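Local coordinates for 2-oxoglutarate (2OG) and Fe(II)-dependent oxygenase superfamily protein (Arabidopsis thaliana, PDB 6KWA) that probably oxidises the plant hormone indole-3-acetic acid to inactive 2-oxoindole-3-acetic acid as a 2-oxoglutarate- and iron-dependent dioxygenase, removing active auxin, at residues G185-M190 with V226-Q231; W26-V31 with F198-L203; L84-M89 with S147-N152. All coordinates share one frame; numbering follows the deposited sequence.

Contact 1. Residues G185-M190 with V226-Q231; sequences GGLEAM and VKHRVQ. With MG (magnesium ion), chain D.
The carbonyl oxygen of Glu188 receives two approaches from the facing strand. Arg229 N donates a hydrogen bond to Glu188 O at 2.7 Å. The CA-H of His228 reaches the same oxygen, with His228 CA 3.1 Å from Glu188 O. Strands 187-190 and 228-231 are antiparallel neighbours in the smaller sheet of the double-stranded beta-helix (jelly-roll) fold of this oxygenase. The return bond, Glu188 N to Arg229 O, is 2.6 Å and completes a hydrogen-bonded pair. Leu187 with Val230 and Ala189 with His228 are the non-hydrogen-bonded pairs beside it. Met190 N to Lys227 O and Gln231 N to Gly186 O extend the ladder. Gly186 has a phi of 122°, which suits glycine, and a side chain there would run into Gln231 O.

The face with Leu187, Ala189 and Val230 also bears His228. Its NE2 binds the magnesium ion at 2.1 Å. His169 and Asp171 complete this facial triad, in the place where the active enzyme probably carries iron. His228 CG sits between the backbone N and the carbonyl carbon (chi1 56°), which stands the ring up from the strand. His228 ND1 donates to Val226 O at 3.1 Å. That oxygen lies in the ring plane, so the bond helps fix the ring's rotation and turns NE2 to the metal. Leu187 CD1 packs obliquely against the same ring.

On the other face Glu188 and Arg229 run side by side, pointing the same way. Their carboxylate and guanidinium planes are 22° apart. They form a salt bridge whose hydrogen bond, Arg229 NH2 to Glu188 OE1 at 3.4 Å, is weak. Arg229 also makes a cation-pi contact with Phe197. Farther along, Met190 SD rests 3.8 Å from Lys227 CD.

Contact 2. Residues W26-V31 with F198-L203; sequences WGCFRV and FPIDPL
Arg30 NH2 donates a hydrogen bond of 2.6 Å to Asp201 O. It arrives in the carbonyl plane, on a lone pair. Arg30 leaves the strand with CG anti to the backbone N (chi1 -165°), then bends at chi3 (-85°). The bend turns the guanidinium to the 198-203 backbone, with Leu203 CD1 over one face, 3.7 Å from Arg30 CZ. Arg30 NH1 makes a hydrogen bond with Thr4 OG1. An alanine in place of Arg30 is likely to leave Asp201 O without this donor and to open a gap beneath Leu203.

At the other end, Phe198 CG sits between the backbone N and the carbonyl carbon, which turns its ring to Trp26 and Cys28. Trp26 directs its edge to the Phe198 face in an offset edge-to-face pair. The ring centroids are 5.3 Å apart and the planes meet at 74°. Cys28 SG comes to the edge of the Phe198 ring, 4.0 Å from CZ of Phe198. It also touches Ile200 CD1. Cys28 thus joins strand 28-32 of the major sheet to strand 197-200, outermost in the minor sheet. Trp26 precedes the first strand, and Asp201 and Leu203 follow the second.

Between these segments the guanidinium is held by a neutral backbone oxygen. The Asp201 carboxylate, with OD2 5.6 Å from Arg30 NH2, would probably act on it only at a distance.

Contact 3. Residues L84-M89 with S147-N152; sequences LGLYDM and SQFRIN
Backbone bonds tie Leu84 and Leu86 to the antiparallel strand 147-152. Leu84 pairs with Ile151 in both directions, and Ile151 N to Leu84 O is 2.8 Å. Leu86 pairs likewise with Phe149. After the strand ends, Ser147 O takes Met89 N at 3.0 Å and, weakly, Asp88 N. Gly85 faces Arg150 in a non-hydrogen-bonded pair, where a side chain would strike Phe149 O.

The apolar contacts lie on the face of Leu84, Leu86, Phe149 and Ile151. Leu84 CB meets Ile151 CG1 at 3.8 Å. Leu86 CD2 touches Phe149 CD2, also at 3.8 Å. Met89 crosses Phe149 at about a right angle. Its bend at chi3 (-81°) brings CE of Met89 to 3.5 Å from CD1 of Phe149, while SD makes an oblique Met-aromatic contact with the ring.

Arg150 and Asn152 find polar partners beyond the pair. Arg150 NH1 bonds to Gly70 O. Asn152, a 2-oxoglutarate-binding residue, gives ND2 to Ser240 OG.

Strand 81-87 is the outermost strand of the major jelly-roll sheet, and strand 147-155 lies between it and strand 237-245. Leu86 packs on helix 92-101, while Phe149 and Met89 pack on helix 106-133.

How the contacts relate
Contacts 1 and 2 adjoin through neighbouring strands of the minor sheet. Leu187 O and Ile200 N, 2.8 Å apart, probably form a hydrogen bond, as do Ala189 N and Phe198 O. The centres of contacts 1 and 2 are about 9 Å apart. Contact 3 lies across the centre of the chain, with its centre about 20 Å from that of contact 1 and 21 Å from that of contact 2. Contacts 2 and 3 both reach the major sheet. The active site lies between the two sides. Contact 1 supplies the metal ligand His228, whereas contact 3 supplies Asn152 of the 2-oxoglutarate site. The side chains of Ile200 and Arg150 each come within about 9 Å of the magnesium ion.

Contact 1. Residues G185-M190 with V226-Q231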
loop_
_atom_site.group_PDB
_atom_site.type_symbol
_atom_site.label_atom_id
_atom_site.label_comp_id
_atom_site.label_asym_id
_atom_site.label_seq_id
_atom_site.Cartn_x
_atom_site.Cartn_y
_atom_site.Cartn_z
ATOM N N GLY A 185 0.393 3.877 -14.979
ATOM C CA GLY A 185 -0.880 3.492 -14.379
ATOM C C GLY A 185 -1.523 2.261 -15.008
ATOM O O GLY A 185 -0.886 1.523 -15.760
ATOM N N GLY A 186 -2.793 2.028 -14.694
ATOM C CA GLY A 186 -3.493 0.875 -15.223
ATOM C C GLY A 186 -4.036 -0.027 -14.137
ATOM O O GLY A 186 -4.686 -1.040 -14.428
ATOM N N LEU A 187 -3.772 0.349 -12.887
ATOM C CA LEU A 187 -4.339 -0.338 -11.740
ATOM C C LEU A 187 -5.853 -0.362 -11.893
ATOM O O LEU A 187 -6.451 0.629 -12.316
ATOM C CB LEU A 187 -3.911 0.347 -10.448
ATOM C CG LEU A 187 -4.540 -0.122 -9.145
ATOM C CD1 LEU A 187 -4.072 -1.522 -8.809
ATOM C CD2 LEU A 187 -4.102 0.838 -8.065
ATOM N N GLU A 188 -6.472 -1.487 -11.547
ATOM C CA GLU A 188 -7.926 -1.613 -11.624
ATOM C C GLU A 188 -8.460 -2.451 -10.503
ATOM O O GLU A 188 -7.773 -3.331 -10.012
ATOM C CB GLU A 188 -8.341 -2.286 -12.935
ATOM C CG GLU A 188 -8.803 -1.389 -14.031
ATOM C CD GLU A 188 -9.314 -2.191 -15.215
ATOM O OE1 GLU A 188 -9.080 -3.431 -15.237
ATOM O OE2 GLU A 188 -9.953 -1.585 -16.109
ATOM N N ALA A 189 -9.720 -2.224 -10.159
ATOM C CA ALA A 189 -10.310 -2.851 -8.984
ATOM C C ALA A 189 -11.712 -3.328 -9.268
ATOM O O ALA A 189 -12.449 -2.703 -10.036
ATOM C CB ALA A 189 -10.330 -1.896 -7.813
ATOM N N MET A 190 -12.092 -4.416 -8.614
ATOM C CA MET A 190 -13.418 -4.961 -8.796
ATOM C C MET A 190 -14.430 -4.292 -7.881
ATOM O O MET A 190 -14.190 -4.151 -6.684
ATOM C CB MET A 190 -13.423 -6.465 -8.533
ATOM C CG MET A 190 -14.743 -7.123 -8.894
ATOM S SD MET A 190 -14.715 -8.901 -8.610
ATOM C CE MET A 190 -13.565 -9.373 -9.893
ATOM N N VAL A 226 -10.430 -4.813 -0.944
ATOM C CA VAL A 226 -10.707 -4.695 -2.365
ATOM C C VAL A 226 -9.865 -5.625 -3.257
ATOM O O VAL A 226 -8.666 -5.875 -3.015
ATOM C CB VAL A 226 -10.539 -3.222 -2.844
ATOM C CG1 VAL A 226 -9.094 -2.761 -2.741
ATOM C CG2 VAL A 226 -11.113 -3.061 -4.276
ATOM N N LYS A 227 -10.519 -6.128 -4.301
ATOM C CA LYS A 227 -9.855 -6.960 -5.285
ATOM C C LYS A 227 -9.301 -6.059 -6.363
ATOM O O LYS A 227 -10.033 -5.277 -6.972
ATOM C CB LYS A 227 -10.807 -7.989 -5.913
ATOM C CG LYS A 227 -11.487 -8.971 -4.958
ATOM C CD LYS A 227 -12.398 -9.912 -5.768
ATOM C CE LYS A 227 -13.066 -10.989 -4.930
ATOM N NZ LYS A 227 -14.146 -10.412 -4.060
ATOM N N HIS A 228 -8.014 -6.181 -6.627
ATOM C CA HIS A 228 -7.417 -5.306 -7.616
ATOM C C HIS A 228 -6.349 -6.003 -8.460
ATOM O O HIS A 228 -5.816 -7.058 -8.093
ATOM C CB HIS A 228 -6.825 -4.059 -6.921
ATOM C CG HIS A 228 -5.840 -4.368 -5.839
ATOM N ND1 HIS A 228 -6.219 -4.851 -4.604
ATOM C CD2 HIS A 228 -4.492 -4.225 -5.790
ATOM C CE1 HIS A 228 -5.146 -5.013 -3.849
ATOM N NE2 HIS A 228 -4.086 -4.640 -4.543
ATOM N N ARG A 229 -6.028 -5.377 -9.583
ATOM C CA ARG A 229 -4.993 -5.889 -10.473
ATOM C C ARG A 229 -4.461 -4.725 -11.290
ATOM O O ARG A 229 -5.119 -3.684 -11.405
ATOM C CB ARG A 229 -5.540 -6.945 -11.427
ATOM C CG ARG A 229 -6.865 -6.518 -11.982
ATOM C CD ARG A 229 -7.342 -7.363 -13.130
ATOM N NE ARG A 229 -8.481 -6.719 -13.780
ATOM C CZ ARG A 229 -9.229 -7.298 -14.709
ATOM N NH1 ARG A 229 -8.959 -8.540 -15.084
ATOM N NH2 ARG A 229 -10.253 -6.646 -15.249
ATOM N N VAL A 230 -3.290 -4.918 -11.882
ATOM C CA VAL A 230 -2.732 -3.924 -12.780
ATOM C C VAL A 230 -2.773 -4.475 -14.205
ATOM O O VAL A 230 -2.332 -5.592 -14.479
ATOM C CB VAL A 230 -1.303 -3.517 -12.383
ATOM C CG1 VAL A 230 -0.418 -4.742 -12.213
ATOM C CG2 VAL A 230 -0.724 -2.564 -13.421
ATOM N N GLN A 231 -3.372 -3.696 -15.093
ATOM C CA GLN A 231 -3.497 -4.060 -16.494
ATOM C C GLN A 231 -2.427 -3.386 -17.336
ATOM O O GLN A 231 -2.087 -2.225 -17.109
ATOM C CB GLN A 231 -4.869 -3.670 -17.013
ATOM C CG GLN A 231 -5.798 -4.819 -17.224
ATOM C CD GLN A 231 -6.903 -4.435 -18.159
ATOM O OE1 GLN A 231 -7.170 -3.247 -18.354
ATOM N NE2 GLN A 231 -7.555 -5.428 -18.751
HETATM MG MG MG D . -2.053 -5.019 -4.245
#

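Contact 2. Residues W26-V31 with F198-L203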
loop_
_atom_site.group_PDB
_atom_site.type_symbol
_atom_site.label_atom_id
_atom_site.label_comp_id
_atom_site.label_asym_id
_atom_site.label_seq_id
_atom_site.Cartn_x
_atom_site.Cartn_y
_atom_site.Cartn_z
ATOM N N TRP A 26 -16.145 0.617 -1.436
ATOM C CA TRP A 26 -15.164 0.340 -2.489
ATOM C C TRP A 26 -13.867 -0.307 -2.006
ATOM O O TRP A 26 -13.133 -0.890 -2.795
ATOM C CB TRP A 26 -14.800 1.635 -3.198
ATOM C CG TRP A 26 -15.971 2.366 -3.737
ATOM C CD1 TRP A 26 -16.508 3.527 -3.267
ATOM C CD2 TRP A 26 -16.778 1.966 -4.853
ATOM N NE1 TRP A 26 -17.593 3.893 -4.044
ATOM C CE2 TRP A 26 -17.776 2.947 -5.022
ATOM C CE3 TRP A 26 -16.745 0.875 -5.732
ATOM C CZ2 TRP A 26 -18.732 2.872 -6.039
ATOM C CZ3 TRP A 26 -17.700 0.803 -6.752
ATOM C CH2 TRP A 26 -18.681 1.791 -6.883
ATOM N N GLY A 27 -13.540 -0.141 -0.726
ATOM C CA GLY A 27 -12.321 -0.707 -0.185
ATOM C C GLY A 27 -11.059 0.024 -0.606
ATOM O O GLY A 27 -9.945 -0.430 -0.351
ATOM N N CYS A 28 -11.237 1.188 -1.213
ATOM C CA CYS A 28 -10.102 1.982 -1.629
ATOM C C CYS A 28 -10.504 3.415 -1.824
ATOM O O CYS A 28 -11.686 3.724 -1.980
ATOM C CB CYS A 28 -9.508 1.418 -2.934
ATOM S SG CYS A 28 -10.721 1.324 -4.285
ATOM N N PHE A 29 -9.515 4.293 -1.811
ATOM C CA PHE A 29 -9.743 5.698 -2.107
ATOM C C PHE A 29 -8.428 6.378 -2.368
ATOM O O PHE A 29 -7.391 5.937 -1.911
ATOM C CB PHE A 29 -10.509 6.401 -0.978
ATOM C CG PHE A 29 -9.874 6.290 0.363
ATOM C CD1 PHE A 29 -9.063 7.303 0.855
ATOM C CD2 PHE A 29 -10.122 5.181 1.164
ATOM C CE1 PHE A 29 -8.498 7.203 2.105
ATOM C CE2 PHE A 29 -9.535 5.064 2.413
ATOM C CZ PHE A 29 -8.734 6.092 2.899
ATOM N N ARG A 30 -8.506 7.507 -3.047
ATOM C CA ARG A 30 -7.340 8.309 -3.338
ATOM C C ARG A 30 -7.274 9.383 -2.253
ATOM O O ARG A 30 -8.315 9.773 -1.729
ATOM C CB ARG A 30 -7.501 8.913 -4.743
ATOM C CG ARG A 30 -6.257 9.497 -5.405
ATOM C CD ARG A 30 -6.599 10.007 -6.842
ATOM N NE ARG A 30 -6.545 8.966 -7.872
ATOM C CZ ARG A 30 -7.587 8.515 -8.572
ATOM N NH1 ARG A 30 -8.810 9.007 -8.379
ATOM N NH2 ARG A 30 -7.401 7.571 -9.491
ATOM N N VAL A 31 -6.077 9.814 -1.859
ATOM C CA VAL A 31 -5.979 10.967 -0.980
ATOM C C VAL A 31 -5.204 12.088 -1.672
ATOM O O VAL A 31 -4.251 11.850 -2.434
ATOM C CB VAL A 31 -5.330 10.646 0.389
ATOM C CG1 VAL A 31 -6.286 9.785 1.218
ATOM C CG2 VAL A 31 -3.950 9.973 0.251
ATOM N N PHE A 198 -13.325 -0.946 -12.326
ATOM C CA PHE A 198 -13.105 0.477 -12.513
ATOM C C PHE A 198 -11.598 0.726 -12.365
ATOM O O PHE A 198 -10.901 -0.069 -11.720
ATOM C CB PHE A 198 -13.937 1.298 -11.526
ATOM C CG PHE A 198 -13.641 1.006 -10.085
ATOM C CD1 PHE A 198 -12.712 1.768 -9.392
ATOM C CD2 PHE A 198 -14.299 -0.019 -9.421
ATOM C CE1 PHE A 198 -12.441 1.506 -8.049
ATOM C CE2 PHE A 198 -14.043 -0.289 -8.095
ATOM C CZ PHE A 198 -13.103 0.470 -7.402
ATOM N N PRO A 199 -11.072 1.764 -13.044
ATOM C CA PRO A 199 -9.636 2.070 -13.029
ATOM C C PRO A 199 -9.216 2.931 -11.841
ATOM O O PRO A 199 -10.015 3.713 -11.346
ATOM C CB PRO A 199 -9.438 2.847 -14.334
ATOM C CG PRO A 199 -10.728 3.592 -14.494
ATOM C CD PRO A 199 -11.816 2.698 -13.910
ATOM N N ILE A 200 -7.978 2.774 -11.387
ATOM C CA ILE A 200 -7.411 3.690 -10.415
ATOM C C ILE A 200 -6.225 4.380 -11.108
ATOM O O ILE A 200 -5.081 3.932 -11.027
ATOM C CB ILE A 200 -6.990 2.952 -9.134
ATOM C CG1 ILE A 200 -8.189 2.176 -8.565
ATOM C CG2 ILE A 200 -6.408 3.931 -8.093
ATOM C CD1 ILE A 200 -7.866 1.351 -7.350
ATOM N N ASP A 201 -6.526 5.467 -11.810
ATOM C CA ASP A 201 -5.535 6.201 -12.585
ATOM C C ASP A 201 -4.588 6.937 -11.652
ATOM O O ASP A 201 -5.005 7.413 -10.599
ATOM C CB ASP A 201 -6.224 7.183 -13.535
ATOM C CG ASP A 201 -7.073 6.478 -14.594
ATOM O OD1 ASP A 201 -6.740 5.341 -14.992
ATOM O OD2 ASP A 201 -8.106 7.048 -14.989
ATOM N N PRO A 202 -3.296 7.004 -12.016
ATOM C CA PRO A 202 -2.281 7.689 -11.195
ATOM C C PRO A 202 -2.347 9.212 -11.296
ATOM O O PRO A 202 -1.564 9.795 -12.043
ATOM C CB PRO A 202 -0.968 7.173 -11.779
ATOM C CG PRO A 202 -1.286 6.974 -13.217
ATOM C CD PRO A 202 -2.729 6.505 -13.281
ATOM N N LEU A 203 -3.212 9.858 -10.524
ATOM C CA LEU A 203 -3.316 11.318 -10.575
ATOM C C LEU A 203 -2.124 11.953 -9.832
ATOM O O LEU A 203 -1.853 11.624 -8.667
ATOM C CB LEU A 203 -4.654 11.753 -9.992
ATOM C CG LEU A 203 -5.829 11.221 -10.831
ATOM C CD1 LEU A 203 -7.177 11.723 -10.325
ATOM C CD2 LEU A 203 -5.682 11.502 -12.325
#

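Contact 3. Residues L84-M89 with S147-N152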
loop_
_atom_site.group_PDB
_atom_site.type_symbol
_atom_site.label_atom_id
_atom_site.label_comp_id
_atom_site.label_asym_id
_atom_site.label_seq_id
_atom_site.Cartn_x
_atom_site.Cartn_y
_atom_site.Cartn_z
ATOM N N LEU A 84 11.660 -5.270 -4.486
ATOM C CA LEU A 84 12.526 -5.193 -3.328
ATOM C C LEU A 84 11.687 -4.729 -2.141
ATOM O O LEU A 84 10.648 -4.084 -2.313
ATOM C CB LEU A 84 13.696 -4.214 -3.551
ATOM C CG LEU A 84 14.785 -4.509 -4.581
ATOM C CD1 LEU A 84 15.276 -3.240 -5.247
ATOM C CD2 LEU A 84 15.939 -5.172 -3.841
ATOM N N GLY A 85 12.127 -5.030 -0.928
ATOM C CA GLY A 85 11.397 -4.508 0.204
ATOM C C GLY A 85 11.960 -4.814 1.559
ATOM O O GLY A 85 12.945 -5.545 1.708
ATOM N N LEU A 86 11.311 -4.257 2.571
ATOM C CA LEU A 86 11.804 -4.406 3.927
ATOM C C LEU A 86 10.627 -4.481 4.862
ATOM O O LEU A 86 9.585 -3.856 4.638
ATOM C CB LEU A 86 12.757 -3.260 4.300
ATOM C CG LEU A 86 12.272 -1.830 4.510
ATOM C CD1 LEU A 86 12.043 -1.535 5.964
ATOM C CD2 LEU A 86 13.214 -0.825 3.935
ATOM N N TYR A 87 10.797 -5.326 5.867
ATOM C CA TYR A 87 9.839 -5.527 6.915
ATOM C C TYR A 87 10.116 -4.570 8.082
ATOM O O TYR A 87 11.274 -4.240 8.375
ATOM C CB TYR A 87 9.908 -6.985 7.356
ATOM C CG TYR A 87 9.067 -7.308 8.548
ATOM C CD1 TYR A 87 7.727 -7.596 8.397
ATOM C CD2 TYR A 87 9.607 -7.318 9.827
ATOM C CE1 TYR A 87 6.941 -7.897 9.480
ATOM C CE2 TYR A 87 8.824 -7.612 10.924
ATOM C CZ TYR A 87 7.491 -7.907 10.744
ATOM O OH TYR A 87 6.706 -8.201 11.836
ATOM N N ASP A 88 9.051 -4.158 8.760
ATOM C CA ASP A 88 9.129 -3.278 9.930
ATOM C C ASP A 88 9.681 -1.927 9.526
ATOM O O ASP A 88 10.673 -1.456 10.077
ATOM C CB ASP A 88 9.977 -3.931 11.022
ATOM C CG ASP A 88 9.802 -3.272 12.381
ATOM O OD1 ASP A 88 8.740 -2.686 12.647
ATOM O OD2 ASP A 88 10.725 -3.371 13.205
ATOM N N MET A 89 8.999 -1.276 8.584
ATOM C CA MET A 89 9.525 -0.048 7.999
ATOM C C MET A 89 9.446 1.108 8.981
ATOM O O MET A 89 10.027 2.178 8.750
ATOM C CB MET A 89 8.801 0.280 6.687
ATOM C CG MET A 89 7.446 0.937 6.808
ATOM S SD MET A 89 6.702 1.221 5.174
ATOM C CE MET A 89 7.560 2.720 4.695
ATOM N N SER A 147 4.750 -2.369 9.880
ATOM C CA SER A 147 4.512 -2.043 8.488
ATOM C C SER A 147 5.599 -2.656 7.623
ATOM O O SER A 147 6.635 -3.085 8.119
ATOM C CB SER A 147 4.440 -0.542 8.273
ATOM O OG SER A 147 3.318 -0.021 8.941
ATOM N N GLN A 148 5.313 -2.731 6.332
ATOM C CA GLN A 148 6.193 -3.334 5.347
ATOM C C GLN A 148 6.312 -2.425 4.134
ATOM O O GLN A 148 5.333 -1.863 3.650
ATOM C CB GLN A 148 5.667 -4.706 4.931
ATOM C CG GLN A 148 6.444 -5.415 3.824
ATOM C CD GLN A 148 5.908 -6.817 3.586
ATOM O OE1 GLN A 148 5.116 -7.320 4.383
ATOM N NE2 GLN A 148 6.271 -7.429 2.462
ATOM N N PHE A 149 7.544 -2.262 3.679
ATOM C CA PHE A 149 7.853 -1.434 2.537
ATOM C C PHE A 149 8.121 -2.341 1.330
ATOM O O PHE A 149 8.813 -3.347 1.466
ATOM C CB PHE A 149 9.038 -0.572 2.916
ATOM C CG PHE A 149 9.460 0.407 1.882
ATOM C CD1 PHE A 149 8.695 1.531 1.611
ATOM C CD2 PHE A 149 10.693 0.262 1.255
ATOM C CE1 PHE A 149 9.137 2.471 0.682
ATOM C CE2 PHE A 149 11.141 1.184 0.329
ATOM C CZ PHE A 149 10.358 2.293 0.034
ATOM N N ARG A 150 7.563 -2.014 0.166
ATOM C CA ARG A 150 7.864 -2.791 -1.027
ATOM C C ARG A 150 7.918 -1.885 -2.242
ATOM O O ARG A 150 6.989 -1.113 -2.491
ATOM C CB ARG A 150 6.818 -3.891 -1.252
ATOM C CG ARG A 150 7.265 -4.982 -2.231
ATOM C CD ARG A 150 6.665 -6.356 -1.911
ATOM N NE ARG A 150 7.205 -7.421 -2.756
ATOM C CZ ARG A 150 8.386 -8.010 -2.538
ATOM N NH1 ARG A 150 9.149 -7.610 -1.540
ATOM N NH2 ARG A 150 8.828 -8.980 -3.330
ATOM N N ILE A 151 8.983 -1.993 -3.028
ATOM C CA ILE A 151 9.074 -1.186 -4.236
ATOM C C ILE A 151 9.065 -2.137 -5.406
ATOM O O ILE A 151 9.640 -3.231 -5.360
ATOM C CB ILE A 151 10.320 -0.303 -4.265
ATOM C CG1 ILE A 151 11.599 -1.133 -4.178
ATOM C CG2 ILE A 151 10.277 0.696 -3.110
ATOM C CD1 ILE A 151 12.873 -0.285 -4.113
ATOM N N ASN A 152 8.404 -1.718 -6.468
ATOM C CA ASN A 152 8.094 -2.617 -7.538
ATOM C C ASN A 152 8.568 -2.062 -8.868
ATOM O O ASN A 152 8.505 -0.854 -9.071
ATOM C CB ASN A 152 6.577 -2.832 -7.573
ATOM C CG ASN A 152 6.001 -3.144 -6.184
ATOM O OD1 ASN A 152 6.213 -4.230 -5.647
ATOM N ND2 ASN A 152 5.279 -2.183 -5.599
#